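Local coordinates for uncharacterized protein (PDB 3RJ2), which binds histone H3 and is encoded by the Singapore grouper iridovirus as its ORF158L product, at residues K29-W34 and I101-T106; V111-D116 and E121-Y126; A7-V12 and A95-A100. All coordinates share one frame; numbering follows the deposited sequence.

Contact 1 (K29-W34 and I101-T106); sequences KYCWIW and INVSLT
No ring or amide takes part where Cys31 meets Val103 and Ser104; the indoles of Trp32 and Trp34 lie away from this spot. Trp32 leaves the strand away from helix 101-104; its indole meets the ring of Tyr115 edge-to-face and gives its NE1 proton to the carbonyl of Ile5. One strand position further along from Ile33, Trp34 meets the ring of Tyr36 with the planes about 35° apart, and its NE1 is bonded to Glu117 OE1. On the helix side Cys31 does the touching through its sulfur. Cys31 points its side chain at the helix, and a chi1 of -68°, with SG anti to the carbonyl carbon, sets the sulfur beside Val103, where it lies 3.9 Å from Val103 CG1. Almost at the same range, SG is 4.0 Å from Ser104 CB, making apolar contact with Val103 and van der Waals contact with the serine.

The setting is the six-stranded mixed sheet of a beta sandwich. Strand 31-37 runs inside that sheet, between 94-98 and 111-116, and the single helical turn 101-104 follows strand 94-98 after Ala99 and the N-cap residue Ala100. The turn packs beside Cys31, with the CA atoms of Cys31 and Ser104 6.7 Å apart.

Polar contact is made through one water. Ser104 OG, sitting between its backbone N and carbonyl carbon (chi1 69°), donates to the water at 2.8 Å; the water in turn donates to Trp32 O at 3.1 Å. The same Trp32 carbonyl probably also accepts from Ala99 N. Beyond the pair, Ser104 packs on Val111 and on Phe131 of helix 128-136, while Val103 rests against Asp110.

Contact 2 (V111-D116 and E121-Y126); sequences VHMHYD and EQIRSY
His114 and Gln122 form the hydrogen-bonded pair at the heart of a beta hairpin, strands 111-116 and 120-123, whose second strand is an edge strand of the mixed sheet. Their backbones satisfy each other twice: His114 N gives to Gln122 O at 2.9 Å, nearly straight at 174°, and Gln122 N gives to His114 O at 2.7 Å. The non-hydrogen-bonded pairs Met113-Ile123 and Tyr115-Glu121 lie to either side; Met113 and Tyr115 instead make backbone hydrogen bonds with Ile33 of the neighbouring strand. Past Ile123 the pairing becomes irregular: Arg124 N donates to His112 O at 3.2 Å, from above the carbonyl plane, and Arg124 O lies 3.2 Å from His112 CA in a C-H...O contact.

On the face of Met113, its CE packs on Ile123 CG1 at 3.7 Å. Val111 CG1 lies 3.7 Å from Tyr126 CD2, and Tyr126 in turn packs on Phe131 of helix 128-136. His114 ND1 is held by a weak bond to Ile33 O. Arg124 spends NE and NH2 on a single acceptor, Ser125 O, and its NE lies 3.3 Å above the plane of the Tyr126 ring, offset toward the rim.

Contact 3 (A7-V12 and A95-A100); sequences ANCEFV and ARIHAA
Cys9 and Phe11 meet Ile97 and Ala95 across the interior of a beta sandwich, strand 6-12 of the four-stranded antiparallel sheet facing strand 94-98 of the mixed one. The contact is purely apolar, and its centre lies about 4 Å from the centre of the chain. Cys9 SG touches the far methyl of Ile97, CD1, at 3.8 Å. In the isoleucine CD1 is anti to CA (chi2 175°), which carries the methyl out to the sulfur. Two residues along, the para carbon of the phenyl ring makes the second touch, Phe11 CZ to Ala95 CB at 4.1 Å. The closest CA atoms, those of Phe11 and Ala95, are 10.2 Å apart, so side chains alone bridge the two backbones.

Around this first shell, Leu45 packs on both Cys9 and Phe11 from the adjacent strand of their own sheet. The Phe11 ring also meets those of Tyr42 and Tyr36 and touches Trp34, while Phe61 packs on Ala95. Backbone bonds fix the strand itself: Cys9 pairs with Ile21, Phe11 with Thr19 and Glu10 with Arg46. Strand 94-98 is secured from behind by residues alternating with the touching ones. His98 NE2 is bonded to Thr134 OG1, and Arg96 gives its NE to Thr35 OG1 and its NH1 to two carbonyls, Thr134 O and Ala137 O.

The three contacts are tied together by strand 31-37, which belongs to contact 1 and bonds along its two edges to strands of the other two. From contact 1 the backbone reaches contact 2 through a probable hydrogen bond, Ile33 O to Tyr115 N, 2.7 Å. In the other direction a similar probable bond, Trp34 O to Ile97 N at 2.8 Å, joins it to contact 3. Centres of contacts 1 and 2 are about 10 Å apart, those of 1 and 3 about 13 Å. Contacts 2 and 3 do not touch, their nearest atoms being about 5 Å apart. Contact 3 spans the two sheets, whereas contact 2 lies at the mixed sheet's edge.

Contact 1 (K29-W34 and I101-T106)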
loop_
_atom_site.group_PDB
_atom_site.type_symbol
_atom_site.label_atom_id
_atom_site.label_comp_id
_atom_site.label_asym_id
_atom_site.label_seq_id
_atom_site.Cartn_x
_atom_site.Cartn_y
_atom_site.Cartn_z
ATOM N N LYS A 29 -10.955 12.032 -1.857
ATOM C CA LYS A 29 -11.462 11.373 -0.668
ATOM C C LYS A 29 -10.223 10.940 0.110
ATOM O O LYS A 29 -9.107 11.133 -0.348
ATOM C CB LYS A 29 -12.396 10.213 -1.053
ATOM C CG LYS A 29 -13.659 10.698 -1.811
ATOM C CD LYS A 29 -14.130 9.719 -2.884
ATOM C CE LYS A 29 -15.185 8.745 -2.355
ATOM N NZ LYS A 29 -15.483 7.669 -3.344
ATOM N N TYR A 30 -10.403 10.407 1.304
ATOM C CA TYR A 30 -9.310 10.451 2.263
ATOM C C TYR A 30 -8.481 9.144 2.341
ATOM O O TYR A 30 -7.850 8.773 1.335
ATOM C CB TYR A 30 -9.847 11.001 3.597
ATOM C CG TYR A 30 -10.133 12.512 3.540
ATOM C CD1 TYR A 30 -9.430 13.405 4.364
ATOM C CD2 TYR A 30 -11.082 13.050 2.645
ATOM C CE1 TYR A 30 -9.670 14.790 4.316
ATOM C CE2 TYR A 30 -11.326 14.433 2.584
ATOM C CZ TYR A 30 -10.614 15.298 3.425
ATOM O OH TYR A 30 -10.835 16.667 3.389
ATOM N N CYS A 31 -8.476 8.460 3.491
ATOM C CA CYS A 31 -7.707 7.215 3.668
ATOM C C CYS A 31 -8.197 6.061 2.795
ATOM O O CYS A 31 -9.399 5.885 2.593
ATOM C CB CYS A 31 -7.735 6.752 5.114
ATOM S SG CYS A 31 -6.853 7.797 6.211
ATOM N N TRP A 32 -7.253 5.289 2.274
ATOM C CA TRP A 32 -7.571 4.049 1.576
ATOM C C TRP A 32 -6.582 2.940 1.912
ATOM O O TRP A 32 -5.545 3.182 2.529
ATOM C CB TRP A 32 -7.709 4.257 0.059
ATOM C CG TRP A 32 -6.580 5.009 -0.600
ATOM C CD1 TRP A 32 -6.609 6.309 -1.047
ATOM C CD2 TRP A 32 -5.275 4.508 -0.916
ATOM N NE1 TRP A 32 -5.402 6.645 -1.598
ATOM C CE2 TRP A 32 -4.563 5.563 -1.534
ATOM C CE3 TRP A 32 -4.632 3.271 -0.731
ATOM C CZ2 TRP A 32 -3.230 5.428 -1.961
ATOM C CZ3 TRP A 32 -3.305 3.137 -1.157
ATOM C CH2 TRP A 32 -2.624 4.209 -1.768
ATOM N N ILE A 33 -6.948 1.718 1.535
ATOM C CA ILE A 33 -6.083 0.549 1.648
ATOM C C ILE A 33 -6.066 -0.068 0.264
ATOM O O ILE A 33 -7.081 -0.079 -0.441
ATOM C CB ILE A 33 -6.604 -0.464 2.694
ATOM C CG1 ILE A 33 -6.677 0.187 4.079
ATOM C CG2 ILE A 33 -5.724 -1.705 2.746
ATOM C CD1 ILE A 33 -7.407 -0.663 5.115
ATOM N N TRP A 34 -4.893 -0.538 -0.136
ATOM C CA TRP A 34 -4.706 -1.139 -1.434
ATOM C C TRP A 34 -4.030 -2.497 -1.277
ATOM O O TRP A 34 -3.036 -2.622 -0.564
ATOM C CB TRP A 34 -3.871 -0.199 -2.294
ATOM C CG TRP A 34 -3.478 -0.695 -3.638
ATOM C CD1 TRP A 34 -4.241 -0.690 -4.774
ATOM C CD2 TRP A 34 -2.202 -1.233 -4.009
ATOM N NE1 TRP A 34 -3.518 -1.215 -5.830
ATOM C CE2 TRP A 34 -2.261 -1.547 -5.386
ATOM C CE3 TRP A 34 -1.014 -1.505 -3.302
ATOM C CZ2 TRP A 34 -1.161 -2.099 -6.085
ATOM C CZ3 TRP A 34 0.085 -2.060 -4.005
ATOM C CH2 TRP A 34 -0.005 -2.339 -5.378
ATOM N N ILE A 101 -1.657 6.097 7.251
ATOM C CA ILE A 101 -1.852 5.280 8.447
ATOM C C ILE A 101 -1.629 6.128 9.704
ATOM O O ILE A 101 -1.910 5.676 10.817
ATOM C CB ILE A 101 -0.950 4.023 8.465
ATOM C CG1 ILE A 101 -1.451 3.027 9.530
ATOM C CG2 ILE A 101 0.514 4.411 8.695
ATOM C CD1 ILE A 101 -1.162 1.592 9.240
ATOM N N ASN A 102 -1.118 7.349 9.517
ATOM C CA ASN A 102 -1.018 8.325 10.616
ATOM C C ASN A 102 -2.390 8.770 11.094
ATOM O O ASN A 102 -2.529 9.205 12.234
ATOM C CB ASN A 102 -0.124 9.533 10.279
ATOM C CG ASN A 102 -0.584 10.293 9.068
ATOM O OD1 ASN A 102 -0.998 11.461 9.169
ATOM N ND2 ASN A 102 -0.512 9.660 7.908
ATOM N N VAL A 103 -3.384 8.647 10.211
ATOM C CA VAL A 103 -4.783 8.931 10.516
ATOM C C VAL A 103 -5.570 7.640 10.846
ATOM O O VAL A 103 -6.116 7.515 11.935
ATOM C CB VAL A 103 -5.449 9.696 9.350
ATOM C CG1 VAL A 103 -6.967 9.793 9.532
ATOM C CG2 VAL A 103 -4.835 11.104 9.210
ATOM N N SER A 104 -5.587 6.680 9.918
ATOM C CA SER A 104 -6.435 5.493 10.031
ATOM C C SER A 104 -6.091 4.542 11.181
ATOM O O SER A 104 -6.957 3.800 11.646
ATOM C CB SER A 104 -6.467 4.716 8.706
ATOM O OG SER A 104 -5.226 4.113 8.408
ATOM N N LEU A 105 -4.851 4.558 11.653
ATOM C CA LEU A 105 -4.463 3.621 12.717
ATOM C C LEU A 105 -5.188 3.923 14.018
ATOM O O LEU A 105 -5.590 3.010 14.734
ATOM C CB LEU A 105 -2.949 3.594 12.952
ATOM C CG LEU A 105 -2.415 2.676 14.053
ATOM C CD1 LEU A 105 -2.779 1.204 13.810
ATOM C CD2 LEU A 105 -0.910 2.849 14.226
ATOM N N THR A 106 -5.364 5.211 14.301
ATOM C CA THR A 106 -6.074 5.645 15.499
ATOM C C THR A 106 -7.555 5.892 15.211
ATOM O O THR A 106 -8.382 5.815 16.119
ATOM C CB THR A 106 -5.415 6.883 16.107
ATOM O OG1 THR A 106 -4.933 7.708 15.050
ATOM C CG2 THR A 106 -4.223 6.474 16.961
HETATM O O HOH W 1 -5.165 3.672 5.606
#

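Contact 2 (V111-D116 and E121-Y126)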
loop_
_atom_site.group_PDB
_atom_site.type_symbol
_atom_site.label_atom_id
_atom_site.label_comp_id
_atom_site.label_asym_id
_atom_site.label_seq_id
_atom_site.Cartn_x
_atom_site.Cartn_y
_atom_site.Cartn_z
ATOM N N VAL A 111 -11.185 5.222 7.188
ATOM C CA VAL A 111 -10.956 4.485 5.942
ATOM C C VAL A 111 -12.301 4.187 5.295
ATOM O O VAL A 111 -13.150 3.557 5.913
ATOM C CB VAL A 111 -10.257 3.122 6.174
ATOM C CG1 VAL A 111 -10.043 2.402 4.840
ATOM C CG2 VAL A 111 -8.952 3.290 6.890
ATOM N N HIS A 112 -12.497 4.625 4.055
ATOM C CA HIS A 112 -13.742 4.305 3.346
ATOM C C HIS A 112 -13.575 3.589 2.023
ATOM O O HIS A 112 -14.565 3.272 1.363
ATOM C CB HIS A 112 -14.633 5.544 3.174
ATOM C CG HIS A 112 -15.374 5.915 4.423
ATOM N ND1 HIS A 112 -15.703 7.215 4.737
ATOM C CD2 HIS A 112 -15.816 5.153 5.452
ATOM C CE1 HIS A 112 -16.333 7.235 5.897
ATOM N NE2 HIS A 112 -16.410 5.997 6.353
ATOM N N MET A 113 -12.331 3.319 1.649
ATOM C CA MET A 113 -12.027 2.724 0.342
ATOM C C MET A 113 -10.970 1.630 0.469
ATOM O O MET A 113 -9.950 1.832 1.120
ATOM C CB MET A 113 -11.531 3.824 -0.600
ATOM C CG MET A 113 -11.200 3.379 -2.002
ATOM S SD MET A 113 -12.617 2.894 -2.999
ATOM C CE MET A 113 -13.651 4.366 -2.893
ATOM N N HIS A 114 -11.242 0.469 -0.132
ATOM C CA HIS A 114 -10.232 -0.557 -0.341
ATOM C C HIS A 114 -10.106 -0.818 -1.835
ATOM O O HIS A 114 -11.085 -1.194 -2.491
ATOM C CB HIS A 114 -10.555 -1.853 0.421
ATOM C CG HIS A 114 -9.666 -3.010 0.063
ATOM N ND1 HIS A 114 -8.313 -3.029 0.340
ATOM C CD2 HIS A 114 -9.939 -4.189 -0.549
ATOM C CE1 HIS A 114 -7.794 -4.166 -0.083
ATOM N NE2 HIS A 114 -8.761 -4.890 -0.621
ATOM N N TYR A 115 -8.909 -0.609 -2.369
ATOM C CA TYR A 115 -8.636 -0.923 -3.763
ATOM C C TYR A 115 -8.071 -2.330 -3.886
ATOM O O TYR A 115 -7.009 -2.625 -3.354
ATOM C CB TYR A 115 -7.655 0.080 -4.377
ATOM C CG TYR A 115 -8.179 1.493 -4.509
ATOM C CD1 TYR A 115 -9.206 1.807 -5.406
ATOM C CD2 TYR A 115 -7.629 2.524 -3.759
ATOM C CE1 TYR A 115 -9.679 3.118 -5.538
ATOM C CE2 TYR A 115 -8.089 3.843 -3.883
ATOM C CZ TYR A 115 -9.116 4.129 -4.776
ATOM O OH TYR A 115 -9.575 5.425 -4.897
ATOM N N ASP A 116 -8.795 -3.211 -4.562
ATOM C CA ASP A 116 -8.242 -4.522 -4.853
ATOM C C ASP A 116 -7.816 -4.489 -6.288
ATOM O O ASP A 116 -8.638 -4.280 -7.172
ATOM C CB ASP A 116 -9.226 -5.661 -4.613
ATOM C CG ASP A 116 -8.544 -7.028 -4.650
ATOM O OD1 ASP A 116 -8.133 -7.468 -5.754
ATOM O OD2 ASP A 116 -8.395 -7.653 -3.569
ATOM N N GLU A 121 -12.509 -1.736 -6.841
ATOM C CA GLU A 121 -12.659 -0.943 -5.629
ATOM C C GLU A 121 -13.850 -1.391 -4.760
ATOM O O GLU A 121 -14.928 -1.731 -5.264
ATOM C CB GLU A 121 -12.702 0.546 -6.006
ATOM C CG GLU A 121 -13.943 1.314 -5.604
ATOM C CD GLU A 121 -14.104 2.611 -6.391
ATOM O OE1 GLU A 121 -13.973 2.564 -7.636
ATOM O OE2 GLU A 121 -14.363 3.678 -5.770
ATOM N N GLN A 122 -13.629 -1.428 -3.454
ATOM C CA GLN A 122 -14.681 -1.750 -2.512
ATOM C C GLN A 122 -14.897 -0.579 -1.555
ATOM O O GLN A 122 -13.961 -0.125 -0.897
ATOM C CB GLN A 122 -14.344 -3.015 -1.712
ATOM C CG GLN A 122 -14.601 -4.365 -2.425
ATOM C CD GLN A 122 -13.374 -4.917 -3.159
ATOM O OE1 GLN A 122 -12.269 -4.380 -3.053
ATOM N NE2 GLN A 122 -13.572 -5.998 -3.910
ATOM N N ILE A 123 -16.127 -0.090 -1.480
ATOM C CA ILE A 123 -16.464 0.930 -0.502
ATOM C C ILE A 123 -16.896 0.242 0.785
ATOM O O ILE A 123 -17.878 -0.510 0.818
ATOM C CB ILE A 123 -17.536 1.931 -1.007
ATOM C CG1 ILE A 123 -16.929 2.884 -2.034
ATOM C CG2 ILE A 123 -18.093 2.772 0.153
ATOM C CD1 ILE A 123 -16.838 2.335 -3.418
ATOM N N ARG A 124 -16.130 0.488 1.840
ATOM C CA ARG A 124 -16.404 -0.113 3.127
ATOM C C ARG A 124 -15.734 0.650 4.251
ATOM O O ARG A 124 -14.764 1.365 4.037
ATOM C CB ARG A 124 -15.973 -1.590 3.154
ATOM C CG ARG A 124 -14.502 -1.852 2.829
ATOM C CD ARG A 124 -14.071 -3.216 3.350
ATOM N NE ARG A 124 -14.235 -3.315 4.805
ATOM C CZ ARG A 124 -14.274 -4.454 5.491
ATOM N NH1 ARG A 124 -14.163 -5.625 4.873
ATOM N NH2 ARG A 124 -14.441 -4.423 6.801
ATOM N N SER A 125 -16.271 0.471 5.449
ATOM C CA SER A 125 -15.648 0.963 6.656
ATOM C C SER A 125 -15.037 -0.210 7.435
ATOM O O SER A 125 -15.335 -1.378 7.167
ATOM C CB SER A 125 -16.675 1.704 7.504
ATOM O OG SER A 125 -16.085 2.828 8.143
ATOM N N TYR A 126 -14.183 0.109 8.394
ATOM C CA TYR A 126 -13.478 -0.878 9.177
ATOM C C TYR A 126 -13.595 -0.480 10.625
ATOM O O TYR A 126 -13.298 0.657 10.967
ATOM C CB TYR A 126 -11.986 -0.874 8.825
ATOM C CG TYR A 126 -11.653 -1.418 7.462
ATOM C CD1 TYR A 126 -11.274 -2.741 7.305
ATOM C CD2 TYR A 126 -11.696 -0.602 6.330
ATOM C CE1 TYR A 126 -10.963 -3.263 6.054
ATOM C CE2 TYR A 126 -11.384 -1.114 5.062
ATOM C CZ TYR A 126 -11.018 -2.448 4.944
ATOM O OH TYR A 126 -10.706 -2.976 3.720
#

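Contact 3 (A7-V12 and A95-A100)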
loop_
_atom_site.group_PDB
_atom_site.type_symbol
_atom_site.label_atom_id
_atom_site.label_comp_id
_atom_site.label_asym_id
_atom_site.label_seq_id
_atom_site.Cartn_x
_atom_site.Cartn_y
_atom_site.Cartn_z
ATOM N N ALA A 7 -0.505 7.124 -5.310
ATOM C CA ALA A 7 0.751 6.391 -5.314
ATOM C C ALA A 7 1.032 5.822 -6.694
ATOM O O ALA A 7 0.170 5.188 -7.306
ATOM C CB ALA A 7 0.731 5.279 -4.252
ATOM N N ASN A 8 2.232 6.092 -7.192
ATOM C CA ASN A 8 2.710 5.506 -8.427
ATOM C C ASN A 8 3.711 4.418 -8.037
ATOM O O ASN A 8 4.797 4.725 -7.538
ATOM C CB ASN A 8 3.348 6.585 -9.322
ATOM C CG ASN A 8 3.725 6.056 -10.720
ATOM O OD1 ASN A 8 4.754 5.398 -10.899
ATOM N ND2 ASN A 8 2.890 6.361 -11.717
ATOM N N CYS A 9 3.321 3.155 -8.224
ATOM C CA CYS A 9 4.168 2.016 -7.875
ATOM C C CYS A 9 4.709 1.308 -9.108
ATOM O O CYS A 9 3.930 0.813 -9.937
ATOM C CB CYS A 9 3.403 0.993 -7.033
ATOM S SG CYS A 9 2.537 1.666 -5.604
ATOM N N GLU A 10 6.042 1.278 -9.214
ATOM C CA GLU A 10 6.751 0.439 -10.183
ATOM C C GLU A 10 7.293 -0.816 -9.497
ATOM O O GLU A 10 8.241 -0.750 -8.723
ATOM C CB GLU A 10 7.911 1.184 -10.853
ATOM C CG GLU A 10 7.499 2.301 -11.785
ATOM C CD GLU A 10 8.687 2.957 -12.524
ATOM O OE1 GLU A 10 9.844 2.856 -12.047
ATOM O OE2 GLU A 10 8.448 3.580 -13.589
ATOM N N PHE A 11 6.665 -1.945 -9.790
ATOM C CA PHE A 11 7.120 -3.248 -9.350
ATOM C C PHE A 11 8.054 -3.786 -10.403
ATOM O O PHE A 11 7.709 -3.810 -11.578
ATOM C CB PHE A 11 5.943 -4.188 -9.137
ATOM C CG PHE A 11 5.172 -3.898 -7.890
ATOM C CD1 PHE A 11 4.024 -3.126 -7.933
ATOM C CD2 PHE A 11 5.613 -4.378 -6.663
ATOM C CE1 PHE A 11 3.317 -2.845 -6.783
ATOM C CE2 PHE A 11 4.904 -4.105 -5.503
ATOM C CZ PHE A 11 3.758 -3.334 -5.561
ATOM N N VAL A 12 9.250 -4.174 -9.975
ATOM C CA VAL A 12 10.319 -4.616 -10.878
ATOM C C VAL A 12 10.572 -6.094 -10.640
ATOM O O VAL A 12 10.732 -6.499 -9.498
ATOM C CB VAL A 12 11.634 -3.811 -10.630
ATOM C CG1 VAL A 12 12.661 -4.068 -11.728
ATOM C CG2 VAL A 12 11.345 -2.326 -10.523
ATOM N N ALA A 95 1.179 -7.421 -1.927
ATOM C CA ALA A 95 1.539 -6.156 -1.311
ATOM C C ALA A 95 0.263 -5.453 -0.862
ATOM O O ALA A 95 -0.797 -5.632 -1.447
ATOM C CB ALA A 95 2.333 -5.275 -2.284
ATOM N N ARG A 96 0.376 -4.672 0.196
ATOM C CA ARG A 96 -0.704 -3.836 0.655
ATOM C C ARG A 96 -0.103 -2.489 1.040
ATOM O O ARG A 96 1.014 -2.417 1.579
ATOM C CB ARG A 96 -1.441 -4.501 1.827
ATOM C CG ARG A 96 -2.543 -3.664 2.496
ATOM C CD ARG A 96 -3.434 -4.516 3.376
ATOM N NE ARG A 96 -4.216 -5.469 2.583
ATOM C CZ ARG A 96 -4.727 -6.608 3.049
ATOM N NH1 ARG A 96 -4.534 -6.981 4.319
ATOM N NH2 ARG A 96 -5.430 -7.382 2.239
ATOM N N ILE A 97 -0.821 -1.421 0.715
ATOM C CA ILE A 97 -0.477 -0.099 1.205
ATOM C C ILE A 97 -1.629 0.390 2.074
ATOM O O ILE A 97 -2.786 0.356 1.640
ATOM C CB ILE A 97 -0.193 0.884 0.028
ATOM C CG1 ILE A 97 1.035 0.410 -0.769
ATOM C CG2 ILE A 97 -0.031 2.302 0.527
ATOM C CD1 ILE A 97 1.370 1.214 -2.030
ATOM N N HIS A 98 -1.331 0.784 3.312
ATOM C CA HIS A 98 -2.271 1.565 4.109
ATOM C C HIS A 98 -1.821 3.009 3.950
ATOM O O HIS A 98 -0.775 3.389 4.491
ATOM C CB HIS A 98 -2.234 1.184 5.603
ATOM C CG HIS A 98 -2.800 -0.174 5.913
ATOM N ND1 HIS A 98 -2.146 -1.347 5.596
ATOM C CD2 HIS A 98 -3.950 -0.541 6.527
ATOM C CE1 HIS A 98 -2.877 -2.377 5.985
ATOM N NE2 HIS A 98 -3.971 -1.915 6.563
ATOM N N ALA A 99 -2.595 3.801 3.207
ATOM C CA ALA A 99 -2.314 5.219 2.988
ATOM C C ALA A 99 -2.770 6.111 4.146
ATOM O O ALA A 99 -3.877 5.962 4.657
ATOM C CB ALA A 99 -2.965 5.676 1.700
ATOM N N ALA A 100 -1.909 7.048 4.540
ATOM C CA ALA A 100 -2.107 7.905 5.707
ATOM C C ALA A 100 -2.505 7.069 6.914
ATOM O O ALA A 100 -3.556 7.292 7.516
ATOM C CB ALA A 100 -3.137 9.011 5.436
#